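Local coordinates for protein DltD (PDB 7DXM) that probably takes part, as an O-acyltransferase protein of the dlt operon, in the D-alanylation of lipoteichoic acid at the cell surface, at residues G96-V101 with T286-V291; I153-Q158 with T174-M179; F238-R243 with Q343-M348; Y265-E270 with G386-P391. One frame throughout, in Å; residues are numbered along the deposited sequence.

Interaction 1 (G96-V101 with T286-V291)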
loop_
_atom_site.group_PDB
_atom_site.type_symbol
_atom_site.label_atom_id
_atom_site.label_comp_id
_atom_site.label_asym_id
_atom_site.label_seq_id
_atom_site.Cartn_x
_atom_site.Cartn_y
_atom_site.Cartn_z
ATOM N N GLY A 96 0.382 9.079 14.404
ATOM C CA GLY A 96 0.839 9.591 13.133
ATOM C C GLY A 96 -0.274 9.736 12.105
ATOM O O GLY A 96 -1.450 9.513 12.373
ATOM N N THR A 97 0.115 10.120 10.897
ATOM C CA THR A 97 -0.864 10.197 9.818
ATOM C C THR A 97 -0.308 9.459 8.601
ATOM O O THR A 97 0.887 9.520 8.318
ATOM C CB THR A 97 -1.294 11.700 9.481
ATOM O OG1 THR A 97 -0.178 12.593 9.582
ATOM C CG2 THR A 97 -2.402 12.235 10.434
ATOM N N ALA A 98 -1.170 8.723 7.906
ATOM C CA ALA A 98 -0.708 7.778 6.902
ATOM C C ALA A 98 -1.730 7.669 5.783
ATOM O O ALA A 98 -2.938 7.822 6.012
ATOM C CB ALA A 98 -0.472 6.395 7.519
ATOM N N VAL A 99 -1.239 7.399 4.567
ATOM C CA VAL A 99 -2.107 7.091 3.429
ATOM C C VAL A 99 -1.986 5.604 3.151
ATOM O O VAL A 99 -0.883 5.062 3.172
ATOM C CB VAL A 99 -1.739 7.897 2.170
ATOM C CG1 VAL A 99 -2.615 7.503 1.003
ATOM C CG2 VAL A 99 -1.844 9.347 2.455
ATOM N N TYR A 100 -3.103 4.942 2.890
ATOM C CA TYR A 100 -3.050 3.510 2.620
ATOM C C TYR A 100 -3.977 3.167 1.464
ATOM O O TYR A 100 -5.199 3.148 1.638
ATOM C CB TYR A 100 -3.422 2.704 3.853
ATOM C CG TYR A 100 -3.122 1.230 3.703
ATOM C CD1 TYR A 100 -3.979 0.389 3.001
ATOM C CD2 TYR A 100 -1.977 0.676 4.275
ATOM C CE1 TYR A 100 -3.705 -0.962 2.882
ATOM C CE2 TYR A 100 -1.693 -0.671 4.162
ATOM C CZ TYR A 100 -2.564 -1.496 3.468
ATOM O OH TYR A 100 -2.293 -2.848 3.336
ATOM N N VAL A 101 -3.396 2.877 0.299
ATOM C CA VAL A 101 -4.168 2.460 -0.865
ATOM C C VAL A 101 -4.523 0.992 -0.693
ATOM O O VAL A 101 -3.640 0.148 -0.510
ATOM C CB VAL A 101 -3.385 2.672 -2.164
ATOM C CG1 VAL A 101 -4.325 2.571 -3.331
ATOM C CG2 VAL A 101 -2.649 3.987 -2.138
ATOM N N THR A 286 -3.009 5.583 14.837
ATOM C CA THR A 286 -2.638 6.231 13.595
ATOM C C THR A 286 -3.885 6.680 12.853
ATOM O O THR A 286 -4.905 5.979 12.831
ATOM C CB THR A 286 -1.813 5.303 12.714
ATOM O OG1 THR A 286 -0.601 4.975 13.402
ATOM C CG2 THR A 286 -1.498 5.984 11.372
ATOM N N ASN A 287 -3.801 7.854 12.254
ATOM C CA ASN A 287 -4.917 8.411 11.519
ATOM C C ASN A 287 -4.638 8.261 10.024
ATOM O O ASN A 287 -3.680 8.838 9.487
ATOM C CB ASN A 287 -5.151 9.857 11.932
ATOM C CG ASN A 287 -6.436 10.384 11.393
ATOM O OD1 ASN A 287 -7.428 9.650 11.299
ATOM N ND2 ASN A 287 -6.431 11.652 10.993
ATOM N N VAL A 288 -5.474 7.475 9.359
ATOM C CA VAL A 288 -5.195 6.997 8.018
ATOM C C VAL A 288 -6.331 7.425 7.124
ATOM O O VAL A 288 -7.484 7.476 7.562
ATOM C CB VAL A 288 -5.048 5.464 7.986
ATOM C CG1 VAL A 288 -4.499 5.033 6.672
ATOM C CG2 VAL A 288 -4.161 4.971 9.131
ATOM N N ILE A 289 -6.008 7.748 5.880
ATOM C CA ILE A 289 -6.996 7.849 4.813
ATOM C C ILE A 289 -6.746 6.691 3.859
ATOM O O ILE A 289 -5.610 6.479 3.404
ATOM C CB ILE A 289 -6.944 9.211 4.093
ATOM C CG1 ILE A 289 -8.037 9.298 3.038
ATOM C CG2 ILE A 289 -5.570 9.503 3.469
ATOM C CD1 ILE A 289 -8.096 10.655 2.356
ATOM N N PHE A 290 -7.795 5.920 3.591
ATOM C CA PHE A 290 -7.701 4.726 2.763
ATOM C C PHE A 290 -8.165 5.046 1.345
ATOM O O PHE A 290 -9.291 5.513 1.143
ATOM C CB PHE A 290 -8.516 3.584 3.378
ATOM C CG PHE A 290 -7.984 3.121 4.714
ATOM C CD1 PHE A 290 -8.350 3.763 5.887
ATOM C CD2 PHE A 290 -7.083 2.068 4.800
ATOM C CE1 PHE A 290 -7.841 3.333 7.127
ATOM C CE2 PHE A 290 -6.578 1.643 6.034
ATOM C CZ PHE A 290 -6.951 2.270 7.188
ATOM N N VAL A 291 -7.303 4.821 0.366
ATOM C CA VAL A 291 -7.620 5.188 -1.010
ATOM C C VAL A 291 -8.062 3.946 -1.759
ATOM O O VAL A 291 -7.362 2.926 -1.737
ATOM C CB VAL A 291 -6.423 5.839 -1.718
ATOM C CG1 VAL A 291 -6.883 6.371 -3.060
ATOM C CG2 VAL A 291 -5.798 6.952 -0.860
#

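Interaction 2 (I153-Q158 with T174-M179)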
loop_
_atom_site.group_PDB
_atom_site.type_symbol
_atom_site.label_atom_id
_atom_site.label_comp_id
_atom_site.label_asym_id
_atom_site.label_seq_id
_atom_site.Cartn_x
_atom_site.Cartn_y
_atom_site.Cartn_z
ATOM N N ILE A 153 10.615 -22.209 7.797
ATOM C CA ILE A 153 10.767 -20.899 8.406
ATOM C C ILE A 153 11.756 -21.049 9.552
ATOM O O ILE A 153 11.837 -22.109 10.183
ATOM C CB ILE A 153 9.400 -20.388 8.904
ATOM C CG1 ILE A 153 9.345 -18.891 9.180
ATOM C CG2 ILE A 153 9.016 -21.077 10.153
ATOM C CD1 ILE A 153 9.300 -18.049 8.012
ATOM N N THR A 154 12.523 -20.000 9.825
ATOM C CA THR A 154 13.270 -20.083 11.063
ATOM C C THR A 154 12.330 -19.732 12.199
ATOM O O THR A 154 11.279 -19.130 11.989
ATOM C CB THR A 154 14.466 -19.150 11.047
ATOM O OG1 THR A 154 15.498 -19.645 11.931
ATOM C CG2 THR A 154 14.031 -17.742 11.458
ATOM N N MET A 155 12.704 -20.122 13.415
ATOM C CA MET A 155 11.854 -19.871 14.592
ATOM C C MET A 155 10.445 -20.413 14.366
ATOM O O MET A 155 9.448 -19.779 14.717
ATOM C CB MET A 155 11.807 -18.379 14.952
ATOM C CG MET A 155 13.146 -17.800 15.367
ATOM S SD MET A 155 13.107 -16.050 15.824
ATOM C CE MET A 155 13.749 -15.242 14.344
ATOM N N LYS A 156 10.365 -21.592 13.743
ATOM C CA LYS A 156 9.065 -22.182 13.450
ATOM C C LYS A 156 8.338 -22.582 14.724
ATOM O O LYS A 156 7.109 -22.464 14.795
ATOM C CB LYS A 156 9.219 -23.395 12.536
ATOM C CG LYS A 156 7.942 -23.821 11.815
ATOM C CD LYS A 156 8.118 -25.165 11.080
ATOM C CE LYS A 156 6.750 -25.805 10.733
ATOM N NZ LYS A 156 6.753 -27.307 10.541
ATOM N N SER A 157 9.054 -23.084 15.733
ATOM C CA SER A 157 8.347 -23.522 16.930
ATOM C C SER A 157 7.614 -22.350 17.554
ATOM O O SER A 157 6.409 -22.433 17.837
ATOM C CB SER A 157 9.303 -24.158 17.934
ATOM O OG SER A 157 9.640 -23.230 18.942
ATOM N N GLN A 158 8.317 -21.225 17.718
ATOM C CA GLN A 158 7.705 -20.043 18.309
ATOM C C GLN A 158 6.499 -19.585 17.508
ATOM O O GLN A 158 5.469 -19.224 18.083
ATOM C CB GLN A 158 8.728 -18.922 18.409
ATOM C CG GLN A 158 9.836 -19.203 19.391
ATOM C CD GLN A 158 10.886 -20.116 18.828
ATOM O OE1 GLN A 158 10.773 -20.597 17.693
ATOM N NE2 GLN A 158 11.925 -20.367 19.616
ATOM N N THR A 174 13.944 -15.040 25.224
ATOM C CA THR A 174 15.346 -14.616 25.133
ATOM C C THR A 174 15.896 -14.844 23.727
ATOM O O THR A 174 16.584 -13.972 23.167
ATOM C CB THR A 174 16.231 -15.314 26.177
ATOM O OG1 THR A 174 16.097 -16.739 26.077
ATOM C CG2 THR A 174 15.885 -14.841 27.588
ATOM N N TYR A 175 15.576 -15.996 23.133
ATOM C CA TYR A 175 16.046 -16.278 21.785
ATOM C C TYR A 175 15.572 -15.201 20.822
ATOM O O TYR A 175 16.361 -14.661 20.030
ATOM C CB TYR A 175 15.564 -17.666 21.353
ATOM C CG TYR A 175 15.963 -18.106 19.954
ATOM C CD1 TYR A 175 17.270 -18.045 19.527
ATOM C CD2 TYR A 175 15.012 -18.596 19.065
ATOM C CE1 TYR A 175 17.616 -18.453 18.269
ATOM C CE2 TYR A 175 15.352 -19.009 17.799
ATOM C CZ TYR A 175 16.662 -18.934 17.403
ATOM O OH TYR A 175 17.014 -19.346 16.132
ATOM N N ILE A 176 14.292 -14.829 20.927
ATOM C CA ILE A 176 13.698 -13.937 19.939
ATOM C C ILE A 176 14.226 -12.514 20.105
ATOM O O ILE A 176 14.455 -11.814 19.108
ATOM C CB ILE A 176 12.166 -13.968 20.013
ATOM C CG1 ILE A 176 11.630 -15.297 19.490
ATOM C CG2 ILE A 176 11.579 -12.871 19.191
ATOM C CD1 ILE A 176 10.536 -15.870 20.328
ATOM N N GLN A 177 14.472 -12.062 21.353
ATOM C CA GLN A 177 15.037 -10.715 21.500
ATOM C C GLN A 177 16.501 -10.689 21.042
ATOM O O GLN A 177 16.979 -9.677 20.517
ATOM C CB GLN A 177 14.899 -10.193 22.936
ATOM C CG GLN A 177 15.144 -11.146 24.123
ATOM C CD GLN A 177 15.132 -10.412 25.520
ATOM O OE1 GLN A 177 15.759 -9.336 25.678
ATOM N NE2 GLN A 177 14.370 -10.976 26.510
ATOM N N PHE A 178 17.204 -11.822 21.156
ATOM C CA PHE A 178 18.579 -11.876 20.673
ATOM C C PHE A 178 18.624 -11.792 19.152
ATOM O O PHE A 178 19.449 -11.061 18.565
ATOM C CB PHE A 178 19.222 -13.157 21.152
ATOM C CG PHE A 178 20.695 -13.188 20.961
ATOM C CD1 PHE A 178 21.522 -12.516 21.839
ATOM C CD2 PHE A 178 21.260 -13.930 19.933
ATOM C CE1 PHE A 178 22.897 -12.550 21.697
ATOM C CE2 PHE A 178 22.639 -13.981 19.781
ATOM C CZ PHE A 178 23.463 -13.283 20.671
ATOM N N MET A 179 17.741 -12.547 18.493
ATOM C CA MET A 179 17.677 -12.473 17.040
ATOM C C MET A 179 17.150 -11.118 16.580
ATOM O O MET A 179 17.602 -10.583 15.565
ATOM C CB MET A 179 16.835 -13.622 16.499
ATOM C CG MET A 179 17.528 -14.983 16.621
ATOM S SD MET A 179 19.343 -14.966 16.637
ATOM C CE MET A 179 19.750 -14.371 14.993
#

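Interaction 3 (F238-R243 with Q343-M348)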
loop_
_atom_site.group_PDB
_atom_site.type_symbol
_atom_site.label_atom_id
_atom_site.label_comp_id
_atom_site.label_asym_id
_atom_site.label_seq_id
_atom_site.Cartn_x
_atom_site.Cartn_y
_atom_site.Cartn_z
ATOM N N PHE A 238 -7.792 2.772 -25.457
ATOM C CA PHE A 238 -8.116 2.557 -24.054
ATOM C C PHE A 238 -7.670 3.718 -23.176
ATOM O O PHE A 238 -7.980 3.730 -21.978
ATOM C CB PHE A 238 -7.472 1.259 -23.564
ATOM C CG PHE A 238 -8.165 0.002 -24.034
ATOM C CD1 PHE A 238 -9.296 -0.486 -23.359
ATOM C CD2 PHE A 238 -7.672 -0.715 -25.123
ATOM C CE1 PHE A 238 -9.925 -1.661 -23.778
ATOM C CE2 PHE A 238 -8.297 -1.883 -25.546
ATOM C CZ PHE A 238 -9.419 -2.359 -24.876
ATOM N N GLY A 239 -6.972 4.695 -23.760
ATOM C CA GLY A 239 -6.309 5.744 -23.016
ATOM C C GLY A 239 -5.312 5.147 -22.051
ATOM O O GLY A 239 -5.273 5.527 -20.879
ATOM N N ILE A 240 -4.517 4.191 -22.529
ATOM C CA ILE A 240 -3.491 3.532 -21.732
ATOM C C ILE A 240 -2.139 4.040 -22.186
ATOM O O ILE A 240 -1.906 4.216 -23.387
ATOM C CB ILE A 240 -3.580 2.003 -21.849
ATOM C CG1 ILE A 240 -4.849 1.530 -21.159
ATOM C CG2 ILE A 240 -2.398 1.374 -21.187
ATOM C CD1 ILE A 240 -5.075 0.079 -21.252
ATOM N N ASP A 241 -1.262 4.310 -21.220
ATOM C CA ASP A 241 0.052 4.869 -21.522
ATOM C C ASP A 241 0.760 4.050 -22.597
ATOM O O ASP A 241 0.690 2.816 -22.614
ATOM C CB ASP A 241 0.911 4.945 -20.257
ATOM C CG ASP A 241 2.300 5.443 -20.544
ATOM O OD1 ASP A 241 3.107 4.641 -21.066
ATOM O OD2 ASP A 241 2.587 6.637 -20.263
ATOM N N ASP A 242 1.431 4.766 -23.503
ATOM C CA ASP A 242 2.047 4.142 -24.669
ATOM C C ASP A 242 2.985 3.006 -24.267
ATOM O O ASP A 242 2.835 1.861 -24.725
ATOM C CB ASP A 242 2.788 5.204 -25.488
ATOM C CG ASP A 242 1.847 6.079 -26.316
ATOM O OD1 ASP A 242 0.681 5.668 -26.527
ATOM O OD2 ASP A 242 2.272 7.169 -26.772
ATOM N N ARG A 243 3.945 3.304 -23.384
ATOM C CA ARG A 243 4.935 2.306 -23.002
ATOM C C ARG A 243 4.274 1.100 -22.344
ATOM O O ARG A 243 4.570 -0.039 -22.700
ATOM C CB ARG A 243 5.987 2.909 -22.072
ATOM C CG ARG A 243 7.206 2.006 -21.987
ATOM C CD ARG A 243 8.486 2.691 -21.492
ATOM N NE ARG A 243 8.536 4.124 -21.789
ATOM C CZ ARG A 243 9.561 4.927 -21.492
ATOM N NH1 ARG A 243 10.650 4.445 -20.890
ATOM N NH2 ARG A 243 9.491 6.221 -21.802
ATOM N N GLN A 343 -3.790 5.966 -15.598
ATOM C CA GLN A 343 -2.610 6.024 -16.454
ATOM C C GLN A 343 -2.376 4.716 -17.199
ATOM O O GLN A 343 -1.914 4.727 -18.343
ATOM C CB GLN A 343 -1.372 6.384 -15.638
ATOM C CG GLN A 343 -0.150 6.545 -16.531
ATOM C CD GLN A 343 1.100 6.946 -15.787
ATOM O OE1 GLN A 343 1.116 7.954 -15.087
ATOM N NE2 GLN A 343 2.164 6.157 -15.937
ATOM N N ASP A 344 -2.688 3.592 -16.562
ATOM C CA ASP A 344 -2.603 2.268 -17.170
ATOM C C ASP A 344 -3.998 1.676 -17.165
ATOM O O ASP A 344 -5.001 2.393 -17.279
ATOM C CB ASP A 344 -1.769 1.285 -16.343
ATOM C CG ASP A 344 -0.427 1.818 -15.954
ATOM O OD1 ASP A 344 0.316 2.413 -16.807
ATOM O OD2 ASP A 344 -0.122 1.618 -14.754
ATOM N N THR A 345 -4.032 0.350 -16.981
ATOM C CA THR A 345 -5.265 -0.406 -16.839
ATOM C C THR A 345 -5.860 -0.247 -15.445
ATOM O O THR A 345 -7.039 0.080 -15.312
ATOM C CB THR A 345 -5.001 -1.882 -17.126
ATOM O OG1 THR A 345 -4.084 -2.395 -16.155
ATOM C CG2 THR A 345 -4.395 -2.061 -18.499
ATOM N N ILE A 346 -5.068 -0.491 -14.394
ATOM C CA ILE A 346 -5.591 -0.518 -13.024
ATOM C C ILE A 346 -4.892 0.459 -12.086
ATOM O O ILE A 346 -5.064 0.379 -10.862
ATOM C CB ILE A 346 -5.494 -1.929 -12.431
ATOM C CG1 ILE A 346 -4.029 -2.360 -12.357
ATOM C CG2 ILE A 346 -6.294 -2.871 -13.229
ATOM C CD1 ILE A 346 -3.819 -3.461 -11.371
ATOM N N HIS A 347 -4.087 1.366 -12.642
ATOM C CA HIS A 347 -3.329 2.346 -11.870
ATOM C C HIS A 347 -3.723 3.750 -12.299
ATOM O O HIS A 347 -3.712 4.063 -13.497
ATOM C CB HIS A 347 -1.823 2.169 -12.059
ATOM C CG HIS A 347 -1.336 0.787 -11.763
ATOM N ND1 HIS A 347 -0.978 -0.104 -12.754
ATOM C CD2 HIS A 347 -1.136 0.144 -10.589
ATOM C CE1 HIS A 347 -0.584 -1.238 -12.205
ATOM N NE2 HIS A 347 -0.668 -1.113 -10.893
ATOM N N MET A 348 -4.057 4.595 -11.328
ATOM C CA MET A 348 -4.466 5.951 -11.658
ATOM C C MET A 348 -3.256 6.809 -11.963
ATOM O O MET A 348 -2.148 6.548 -11.500
ATOM C CB MET A 348 -5.280 6.563 -10.514
ATOM C CG MET A 348 -5.059 5.880 -9.171
ATOM S SD MET A 348 -6.291 6.420 -7.958
ATOM C CE MET A 348 -7.778 5.744 -8.587
#

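Interaction 4 (Y265-E270 with G386-P391)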
loop_
_atom_site.group_PDB
_atom_site.type_symbol
_atom_site.label_atom_id
_atom_site.label_comp_id
_atom_site.label_asym_id
_atom_site.label_seq_id
_atom_site.Cartn_x
_atom_site.Cartn_y
_atom_site.Cartn_z
ATOM N N TYR A 265 -13.210 -10.412 -6.722
ATOM C CA TYR A 265 -12.377 -9.989 -5.599
ATOM C C TYR A 265 -13.115 -10.074 -4.258
ATOM O O TYR A 265 -12.684 -9.457 -3.270
ATOM C CB TYR A 265 -11.880 -8.568 -5.825
ATOM C CG TYR A 265 -11.132 -8.391 -7.103
ATOM C CD1 TYR A 265 -10.005 -9.143 -7.362
ATOM C CD2 TYR A 265 -11.521 -7.443 -8.043
ATOM C CE1 TYR A 265 -9.284 -8.976 -8.537
ATOM C CE2 TYR A 265 -10.804 -7.267 -9.224
ATOM C CZ TYR A 265 -9.681 -8.044 -9.461
ATOM O OH TYR A 265 -8.918 -7.910 -10.601
ATOM N N GLU A 266 -14.228 -10.822 -4.211
ATOM C CA GLU A 266 -15.119 -10.823 -3.059
ATOM C C GLU A 266 -14.732 -11.837 -2.005
ATOM O O GLU A 266 -15.122 -11.688 -0.841
ATOM C CB GLU A 266 -16.542 -11.117 -3.493
ATOM C CG GLU A 266 -17.259 -9.953 -4.135
ATOM C CD GLU A 266 -18.759 -10.222 -4.293
ATOM O OE1 GLU A 266 -19.278 -9.956 -5.399
ATOM O OE2 GLU A 266 -19.404 -10.700 -3.323
ATOM N N VAL A 267 -13.995 -12.878 -2.378
ATOM C CA VAL A 267 -13.455 -13.832 -1.420
ATOM C C VAL A 267 -11.937 -13.738 -1.477
ATOM O O VAL A 267 -11.340 -13.865 -2.561
ATOM C CB VAL A 267 -13.930 -15.259 -1.706
ATOM C CG1 VAL A 267 -13.738 -16.115 -0.480
ATOM C CG2 VAL A 267 -15.370 -15.238 -2.131
ATOM N N SER A 268 -11.319 -13.499 -0.319
ATOM C CA SER A 268 -9.873 -13.398 -0.247
ATOM C C SER A 268 -9.424 -13.495 1.199
ATOM O O SER A 268 -10.115 -13.029 2.108
ATOM C CB SER A 268 -9.387 -12.089 -0.838
ATOM O OG SER A 268 -7.979 -12.117 -0.907
ATOM N N GLN A 269 -8.255 -14.107 1.406
ATOM C CA GLN A 269 -7.648 -14.040 2.732
ATOM C C GLN A 269 -7.129 -12.643 3.025
ATOM O O GLN A 269 -6.856 -12.318 4.193
ATOM C CB GLN A 269 -6.506 -15.056 2.854
ATOM C CG GLN A 269 -6.942 -16.461 3.238
ATOM C CD GLN A 269 -5.755 -17.372 3.491
ATOM O OE1 GLN A 269 -5.026 -17.756 2.552
ATOM N NE2 GLN A 269 -5.539 -17.715 4.774
ATOM N N GLU A 270 -6.991 -11.835 1.964
ATOM C CA GLU A 270 -6.506 -10.468 2.055
ATOM C C GLU A 270 -7.406 -9.623 2.939
ATOM O O GLU A 270 -6.945 -8.633 3.507
ATOM C CB GLU A 270 -6.398 -9.900 0.638
ATOM C CG GLU A 270 -6.067 -8.430 0.489
ATOM C CD GLU A 270 -4.689 -8.051 0.992
ATOM O OE1 GLU A 270 -3.825 -8.946 1.185
ATOM O OE2 GLU A 270 -4.474 -6.838 1.200
ATOM N N GLY A 386 -14.806 -15.542 3.444
ATOM C CA GLY A 386 -15.679 -15.997 2.379
ATOM C C GLY A 386 -17.025 -15.299 2.251
ATOM O O GLY A 386 -17.724 -15.490 1.241
ATOM N N TYR A 387 -17.386 -14.478 3.249
ATOM C CA TYR A 387 -18.723 -13.886 3.316
ATOM C C TYR A 387 -19.031 -13.036 2.081
ATOM O O TYR A 387 -18.196 -12.250 1.636
ATOM C CB TYR A 387 -18.862 -13.047 4.601
ATOM C CG TYR A 387 -20.270 -12.518 4.798
ATOM C CD1 TYR A 387 -20.715 -11.391 4.116
ATOM C CD2 TYR A 387 -21.159 -13.147 5.673
ATOM C CE1 TYR A 387 -21.999 -10.913 4.280
ATOM C CE2 TYR A 387 -22.463 -12.679 5.833
ATOM C CZ TYR A 387 -22.872 -11.561 5.119
ATOM O OH TYR A 387 -24.145 -11.052 5.249
ATOM N N THR A 388 -20.246 -13.197 1.527
ATOM C CA THR A 388 -20.654 -12.474 0.328
ATOM C C THR A 388 -22.094 -11.970 0.365
ATOM O O THR A 388 -22.591 -11.455 -0.656
ATOM C CB THR A 388 -20.457 -13.355 -0.914
ATOM O OG1 THR A 388 -20.767 -14.717 -0.593
ATOM C CG2 THR A 388 -19.025 -13.242 -1.369
ATOM N N GLY A 389 -22.788 -12.134 1.484
ATOM C CA GLY A 389 -24.073 -11.506 1.645
ATOM C C GLY A 389 -23.895 -10.022 1.900
ATOM O O GLY A 389 -22.854 -9.426 1.632
ATOM N N THR A 390 -24.934 -9.429 2.440
ATOM C CA THR A 390 -24.889 -8.013 2.740
ATOM C C THR A 390 -23.896 -7.786 3.886
ATOM O O THR A 390 -23.971 -8.465 4.919
ATOM C CB THR A 390 -26.277 -7.450 3.071
ATOM O OG1 THR A 390 -26.249 -6.017 3.071
ATOM C CG2 THR A 390 -26.843 -7.946 4.389
ATOM N N PRO A 391 -22.914 -6.893 3.711
ATOM C CA PRO A 391 -21.890 -6.665 4.759
ATOM C C PRO A 391 -22.469 -6.258 6.106
ATOM O O PRO A 391 -21.913 -6.636 7.141
ATOM C CB PRO A 391 -21.038 -5.561 4.124
ATOM C CG PRO A 391 -21.158 -5.807 2.592
ATOM C CD PRO A 391 -22.585 -6.244 2.420
#

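Interaction 1 (G96-V101 with T286-V291)
Gly96 opens a ladder of parallel strands by accepting Asn287 N on its O, at 2.9 Å and almost straight (174° at the hydrogen). Thr286 CG2 lies beside that same carbonyl. Thr97 lays CG2 against Asn287 CB, 3.9 Å away, on the face covered by helix 351-365. Ala98 both gives and takes: its N reaches Asn287 O, and its O accepts Ile289 N at 3.1 Å. Its small CB turns to the other face, where it meets Thr286 CG2 at 4.0 Å. Val99 sends CG1 over to Val291 CG2, 3.7 Å off, while CG2 lies alongside Ile289 CG2; a branched CB suits an extended chain. With CG anti to the backbone N (chi1 -169°), the Tyr100 ring leans away from the partner strand, so that CB and the near ring atoms CG and CD1 meet Phe290 CD2 and CE2 obliquely. The ring planes stand 54° apart; the phenol OH finds Ser79. Val101 closes the run with CG1 3.4 Å from Val291 O. Five backbone bonds pair the polar groups facing each other between the middle strand of the parallel sheet and its neighbour, and aliphatic and aromatic groups fill both faces, as expected for the alpha/beta core of an SGNH-hydrolase-like fold.

Interaction 2 (I153-Q158 with T174-M179)
Met155 lies across Tyr175 and Ile176 and forms the dense part of this contact, where the start of helix 156-163 faces helix 170-194. Its CG sits 3.5 Å from Tyr175 CE2, and SD comes 5.0 Å from the ring centroid, 40° off the ring normal, an oblique Met-aromatic contact. The chain runs straight through chi2 and then bends at chi3 (-101°), which carries CE past Ile176 to a point 4.1 Å from Met179 CB. A flexible, unbranched methionine is well suited to follow three residues on one side of a helix. Beside it, Gln158 slides past Ile176 in the opposite direction, its CG 3.5 Å from Ile176 CD1. The bend at chi2 (79°) then swings the amide round, so that NE2 reaches the edge of the Tyr175 ring near its plane, 3.6 Å from CD2. That nitrogen also makes a weak hydrogen bond to Asp172, so the amide is not left to the apolar groups alone.

The outer side is looser. Thr154 OG1 and Tyr175 OH remain 4.5 Å apart without bonding, and both residues are partly exposed, where hydroxyls can meet solvent. Towards the protein, helix 123-131 backs the contact: Leu126 touches Met155, while Leu130 and Ser131 meet Ile176. Met155 stands at the N-cap position of helix 156-163, though its thioether side chain is spent on packing and not on capping, well away from the central sheet.

Interaction 3 (F238-R243 with Q343-M348)
Behind the Asp344 on which Ile240 packs, the His347 ring carries Ile346 CG1 over one face, 3.6 Å above its plane and offset toward the rim, with Asp344 CB in plane at the edge. The Gln343 carbonyl faces the other segment, and Asp241 N approaches Gln343 O nearly along the C=O axis, at 3.0 Å. Asp241 CB rests near the aliphatic CG of Gln343, 4.2 Å away. The loop is consistent with the SGNH-hydrolase clan to which the family belongs: His347 NE2 is hydrogen-bonded to Ser46, and with Asp344 the layout fits a Ser-His-Asp triad, although the bond from His347 ND1 to Asp344 OD2 is weak and OD2 doubtfully placed. A salt bridge from Arg50 is modelled to the same OD2 and shares its uncertainty; a sulfate ion, probably from the crystallisation liquor, lies about 5 Å from the Asp344 side chain. Ile240 supplies the apolar half. Its CG1, beside the backbone N (chi1 -69°), lies 4.0 Å from Asp344 O and leads CD1 on to Thr345 CG2 at 3.6 Å, where Trp299 and Leu249 also touch both side chains. Asp241 is the N-cap of helix 242-249; its short carboxylate turns back, OD1 accepting Arg243 N weakly at 2.8 Å.

Interaction 4 (Y265-E270 with G386-P391)
Glu266 lays its chain across the methyl of Thr388 at about a right angle: CB is 3.9 Å from Thr388 CG2, and OE2 is modelled 3.2 Å from that same carbon. Chi1 of -77° sets CG beside the backbone N, and the extended chain beyond it leaves the carboxylate on a partly exposed residue, at the protein surface. No hydrogen bond joins the two segments directly. Instead Lys316 of helix 307-322 donates to both Glu266 O and Tyr387 O, and so ties the two backbones together through its side-chain ammonium group. Val267 adds apolar contacts, with CG1 packed 3.5 Å from Gly386 CA where helix 382-386 ends. Beyond it Tyr387 extends its ring forward along the loop, its OH giving a hydrogen bond to Thr390 O at 2.6 Å; this spans Gly389, whose lack of a side chain leaves room for the Tyr387 hydroxyl. On the other segment, Ser268 OG accepts Glu270 N at 3.0 Å and is also bonded to Thr108 O. This is a capping bond of the kind common just before a helix, here in the turn that leads into helix 270-283, against which the C-terminal tail is packed.

How the interactions relate
From the N terminus, strand 97-101 is the first segment met, and it pairs with strand 287-292, some 185 residues later, to close the long loop of interaction 1. Inside that loop lies interaction 2, a local closure of helices 156-163 and 170-194, with its centre about 31 Å from that of interaction 1. Residues 238-243 and 265-270 also fall within the loop, but their partners come after it, so interactions 3 and 4 each cross interaction 1 and also each other. Interaction 3 brings the start of helix 242-249 to the loop before helix 351-365; interaction 4 joins the entry to helix 270-283 to the C-terminal tail. Interactions 2 and 3 lie on opposite sides of the chain's centre.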